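Local coordinates for periplasmic divalent cation tolerance protein (Xylella fastidiosa, PDB 2NUH), which is of unknown function but, as a member of the CutA family, may bind copper ions, at residues V5-S10 with Q57-T62; F9-D14 with H78-P83. All blocks are in the same frame, centred on the assembly; numbering follows the deposited sequence.

Contact 1 (V5-S10 with Q57-T62)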
# COMPACT_ATOMS: atom_id res chain seq x y z
N VAL A 5 -11.99 4.16 -6.55
CA VAL A 5 -10.79 3.36 -6.36
C VAL A 5 -9.63 4.28 -5.96
O VAL A 5 -9.49 5.39 -6.47
CB VAL A 5 -10.46 2.52 -7.61
CG1 VAL A 5 -9.07 1.92 -7.51
CG2 VAL A 5 -11.50 1.43 -7.77
N TYR A 6 -8.83 3.80 -5.02
CA TYR A 6 -7.65 4.50 -4.57
C TYR A 6 -6.44 3.62 -4.67
O TYR A 6 -6.52 2.42 -4.42
CB TYR A 6 -7.82 4.92 -3.12
CG TYR A 6 -8.67 6.15 -2.99
CD1 TYR A 6 -8.10 7.38 -2.73
CD2 TYR A 6 -10.05 6.09 -3.19
CE1 TYR A 6 -8.88 8.53 -2.63
CE2 TYR A 6 -10.82 7.22 -3.11
CZ TYR A 6 -10.24 8.43 -2.83
OH TYR A 6 -11.02 9.56 -2.75
N LEU A 7 -5.33 4.23 -5.03
CA LEU A 7 -4.05 3.57 -5.07
C LEU A 7 -3.27 4.09 -3.89
O LEU A 7 -3.05 5.30 -3.78
CB LEU A 7 -3.32 3.94 -6.37
CG LEU A 7 -1.98 3.33 -6.75
CD1 LEU A 7 -2.00 1.82 -6.70
CD2 LEU A 7 -1.62 3.79 -8.15
N ILE A 8 -2.87 3.20 -2.99
CA ILE A 8 -2.08 3.61 -1.84
C ILE A 8 -0.65 3.20 -2.06
O ILE A 8 -0.39 2.05 -2.38
CB ILE A 8 -2.58 2.96 -0.54
CG1 ILE A 8 -4.05 3.31 -0.32
CG2 ILE A 8 -1.73 3.40 0.65
CD1 ILE A 8 -4.69 2.51 0.80
N PHE A 9 0.25 4.16 -1.88
CA PHE A 9 1.68 3.91 -1.94
C PHE A 9 2.19 3.73 -0.54
O PHE A 9 1.89 4.51 0.35
CB PHE A 9 2.39 5.09 -2.59
CG PHE A 9 2.05 5.29 -4.03
CD1 PHE A 9 2.94 4.92 -5.02
CD2 PHE A 9 0.84 5.86 -4.39
CE1 PHE A 9 2.62 5.11 -6.37
CE2 PHE A 9 0.52 6.06 -5.72
CZ PHE A 9 1.41 5.66 -6.71
N SER A 10 2.98 2.68 -0.35
CA SER A 10 3.71 2.49 0.89
C SER A 10 5.02 1.86 0.54
O SER A 10 5.21 1.43 -0.59
CB SER A 10 2.93 1.58 1.84
OG SER A 10 3.58 1.54 3.10
N GLN A 57 8.59 -1.22 -2.77
CA GLN A 57 7.51 -0.28 -2.97
C GLN A 57 6.22 -1.05 -3.08
O GLN A 57 6.15 -2.04 -3.81
CB GLN A 57 7.76 0.55 -4.23
CG GLN A 57 6.63 1.50 -4.56
CD GLN A 57 6.57 2.68 -3.63
OE1 GLN A 57 5.52 2.97 -3.03
NE2 GLN A 57 7.68 3.34 -3.48
N LEU A 58 5.20 -0.60 -2.36
CA LEU A 58 3.89 -1.22 -2.46
C LEU A 58 2.94 -0.30 -3.17
O LEU A 58 2.97 0.92 -3.00
CB LEU A 58 3.32 -1.52 -1.08
CG LEU A 58 4.13 -2.43 -0.16
CD1 LEU A 58 3.31 -2.60 1.10
CD2 LEU A 58 4.38 -3.77 -0.80
N LEU A 59 2.09 -0.92 -3.99
CA LEU A 59 0.99 -0.24 -4.64
C LEU A 59 -0.24 -1.02 -4.25
O LEU A 59 -0.44 -2.15 -4.68
CB LEU A 59 1.13 -0.25 -6.16
CG LEU A 59 2.27 0.53 -6.81
CD1 LEU A 59 2.26 0.25 -8.29
CD2 LEU A 59 2.09 2.00 -6.57
N ILE A 60 -1.05 -0.41 -3.41
CA ILE A 60 -2.20 -1.09 -2.83
C ILE A 60 -3.43 -0.57 -3.51
O ILE A 60 -3.67 0.63 -3.53
CB ILE A 60 -2.26 -0.78 -1.34
CG1 ILE A 60 -1.03 -1.36 -0.66
CG2 ILE A 60 -3.51 -1.38 -0.72
CD1 ILE A 60 -0.69 -0.67 0.64
N LYS A 61 -4.24 -1.47 -4.07
CA LYS A 61 -5.44 -1.05 -4.78
C LYS A 61 -6.63 -1.30 -3.89
O LYS A 61 -6.88 -2.42 -3.47
CB LYS A 61 -5.59 -1.83 -6.08
CG LYS A 61 -4.87 -1.23 -7.28
CD LYS A 61 -3.38 -1.47 -7.27
CE LYS A 61 -3.04 -2.87 -7.70
NZ LYS A 61 -1.59 -3.13 -7.54
N THR A 62 -7.38 -0.26 -3.60
CA THR A 62 -8.50 -0.40 -2.70
C THR A 62 -9.57 0.59 -3.13
O THR A 62 -9.49 1.13 -4.22
CB THR A 62 -8.05 -0.22 -1.23
OG1 THR A 62 -9.13 -0.53 -0.34
CG2 THR A 62 -7.53 1.18 -0.96
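Ile-8 and Ile-60 face each other as a hydrogen-bonded antiparallel pair, each N-H reaching the other's carbonyl. Ile-8 N to Ile-60 O is 2.7 Å and almost straight, 171° at the hydrogen. Tyr-6 with Thr-62 and Ser-10 with Leu-58 make the same pair of hydrogen bonds to either side, though Ser-10 N stretches 3.2 Å to Leu-58 O and sits above that carbonyl's plane.

On one face CB of Ile-8 meets CB of Ile-60 at 3.8 Å, and CD1 of Ile-8 reaches CG2 of Thr-62 at 3.6 Å. With CG1 of Ile-8 beside its own backbone N (chi1 -58°), the branch runs toward that methyl. On the other face CD1 of Leu-7 lies 3.6 Å from CD of Lys-61. The lysine chain doubles back at chi2 and chi3, bringing NZ to Leu-59 O at 3.2 Å and to the hydroxyl of Thr-35, with which it also hydrogen-bonds.

Further out, Leu-30 O takes the hydroxyl of Thr-62. Both strands are interior in the antiparallel sheet of the ferredoxin-like CutA fold: 5-12 also pairs with strand 86-89, and 50-63 with strand 33-38. Helix 67-77 packs on Ile-8 through Ala-70 and Ile-71, and helix 95-105 touches Lys-61 through Tyr-97.

Contact 2 (F9-D14 with H78-P83)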
# COMPACT_ATOMS: atom_id res chain seq x y z
N PHE A 9 0.25 4.16 -1.88
CA PHE A 9 1.68 3.91 -1.94
C PHE A 9 2.19 3.73 -0.54
O PHE A 9 1.89 4.51 0.35
CB PHE A 9 2.39 5.09 -2.59
CG PHE A 9 2.05 5.29 -4.03
CD1 PHE A 9 2.94 4.92 -5.02
CD2 PHE A 9 0.84 5.86 -4.39
CE1 PHE A 9 2.62 5.11 -6.37
CE2 PHE A 9 0.52 6.06 -5.72
CZ PHE A 9 1.41 5.66 -6.71
N SER A 10 2.98 2.68 -0.35
CA SER A 10 3.71 2.49 0.89
C SER A 10 5.02 1.86 0.54
O SER A 10 5.21 1.43 -0.59
CB SER A 10 2.93 1.58 1.84
OG SER A 10 3.58 1.54 3.10
N THR A 11 5.95 1.80 1.48
CA THR A 11 7.16 1.04 1.27
C THR A 11 7.39 0.19 2.49
O THR A 11 6.91 0.53 3.57
CB THR A 11 8.39 1.92 1.06
OG1 THR A 11 8.59 2.74 2.21
CG2 THR A 11 8.24 2.79 -0.15
N CYS A 12 8.11 -0.90 2.32
CA CYS A 12 8.51 -1.69 3.47
C CYS A 12 9.94 -2.10 3.29
O CYS A 12 10.47 -2.06 2.18
CB CYS A 12 7.69 -2.96 3.69
SG CYS A 12 7.29 -3.82 2.21
N PRO A 13 10.59 -2.47 4.39
CA PRO A 13 12.03 -2.70 4.33
C PRO A 13 12.44 -3.97 3.62
O PRO A 13 13.59 -4.07 3.17
CB PRO A 13 12.43 -2.78 5.80
CG PRO A 13 11.19 -3.20 6.52
CD PRO A 13 10.05 -2.61 5.75
N ASP A 14 11.56 -4.96 3.53
CA ASP A 14 11.98 -6.21 2.91
C ASP A 14 10.84 -7.06 2.43
O ASP A 14 9.69 -6.67 2.53
CB ASP A 14 12.81 -7.01 3.90
CG ASP A 14 12.04 -7.39 5.15
OD1 ASP A 14 10.79 -7.26 5.21
OD2 ASP A 14 12.70 -7.85 6.09
N HIS A 78 3.27 -2.96 10.10
CA HIS A 78 4.45 -2.40 9.49
C HIS A 78 5.65 -2.40 10.41
O HIS A 78 5.52 -2.08 11.58
CB HIS A 78 4.18 -0.97 9.06
CG HIS A 78 4.92 -0.61 7.83
ND1 HIS A 78 6.27 -0.35 7.82
CD2 HIS A 78 4.51 -0.52 6.54
CE1 HIS A 78 6.65 -0.08 6.59
NE2 HIS A 78 5.60 -0.17 5.79
N PRO A 79 6.83 -2.76 9.88
CA PRO A 79 8.05 -2.59 10.66
C PRO A 79 8.32 -1.18 11.08
O PRO A 79 8.92 -0.95 12.13
CB PRO A 79 9.14 -3.02 9.68
CG PRO A 79 8.47 -4.00 8.81
CD PRO A 79 7.09 -3.45 8.61
N TYR A 80 7.94 -0.21 10.26
CA TYR A 80 8.27 1.17 10.56
C TYR A 80 7.25 1.78 11.50
O TYR A 80 6.05 1.52 11.39
CB TYR A 80 8.29 2.04 9.31
CG TYR A 80 9.23 1.62 8.21
CD1 TYR A 80 10.31 0.77 8.44
CD2 TYR A 80 9.03 2.10 6.93
CE1 TYR A 80 11.15 0.42 7.41
CE2 TYR A 80 9.87 1.75 5.90
CZ TYR A 80 10.92 0.91 6.14
OH TYR A 80 11.75 0.57 5.10
N ARG A 81 7.75 2.63 12.39
CA ARG A 81 6.89 3.41 13.26
C ARG A 81 6.03 4.37 12.46
O ARG A 81 4.88 4.61 12.80
CB ARG A 81 7.72 4.15 14.30
CG ARG A 81 6.92 5.03 15.25
CD ARG A 81 7.66 5.34 16.54
NE ARG A 81 7.08 6.50 17.23
CZ ARG A 81 7.02 6.66 18.55
NH1 ARG A 81 7.48 5.72 19.37
NH2 ARG A 81 6.46 7.76 19.05
N LEU A 82 6.61 4.95 11.41
CA LEU A 82 5.87 5.89 10.60
C LEU A 82 6.05 5.50 9.14
O LEU A 82 6.97 5.96 8.48
CB LEU A 82 6.38 7.31 10.85
CG LEU A 82 5.66 8.40 10.05
CD1 LEU A 82 4.16 8.32 10.26
CD2 LEU A 82 6.20 9.76 10.43
N PRO A 83 5.18 4.62 8.64
CA PRO A 83 5.34 4.22 7.26
C PRO A 83 4.75 5.21 6.29
O PRO A 83 3.87 5.99 6.63
CB PRO A 83 4.56 2.91 7.18
CG PRO A 83 3.55 2.99 8.25
CD PRO A 83 4.05 3.95 9.30
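His-78 donates its NE2 N-H to the carbonyl of Thr-11, the one hydrogen bond that crosses between 9-14 and 78-83. NE2 of His-78 to Thr-11 O is short at 2.7 Å but bent, 134° at the hydrogen. The oxygen lies in the plane of the imidazole, whereas the nitrogen is tilted 22° from the carbonyl plane. The other ring nitrogen, ND1 of His-78, accepts from the backbone N of Tyr-80 at 3.0 Å, again in the ring plane, so two in-plane bonds fix the rotation of the imidazole. Pro-83 CB sits over the centre of one face, 3.4 Å above it.

These residues join the end of the first strand of the CutA fold, a ferredoxin-like arrangement of the GlnB-like clan, to the loop between helix 67-77 and strand 86-89.

The apolar contacts gather on Pro-13. Its CG meets Pro-79 CG at 3.6 Å, the two pyrrolidines crossing at an angle, and its CD lies 3.6 Å from both CE1 and CZ of Tyr-80, which approaches from the opposite direction. With CG of Tyr-80 anti to its carbonyl carbon (chi1 -58°), the ring extends past Thr-11 and brings OH to Pro-13 CB at 3.5 Å.

Among the polar ends, Tyr-80 OH and Thr-11 OG1 share one carboxylate oxygen, OE2 of Glu-55, from strand 50-63.

Overall arrangement
Both contacts start from strand 5-12: contact 1 uses its run from Val-5 to Ser-10, and contact 2 takes over toward its C-terminal end. The segments overlap at Phe-9 and Ser-10, of which only Ser-10 touches both partner segments. The contact centres are about 13 Å apart. Along the chain the shared strand comes first, then 57-62 on strand 50-63, then 78-83 in the loop beyond helix 67-77. Contact 1 lies near the middle of the chain, inside the antiparallel sheet; contact 2 sits further out, where the strand leaves the sheet toward helix 15-27. They touch where the side chains of Gln-57 and Thr-11 pack together. One strand therefore ties the sheet interior to a peripheral loop.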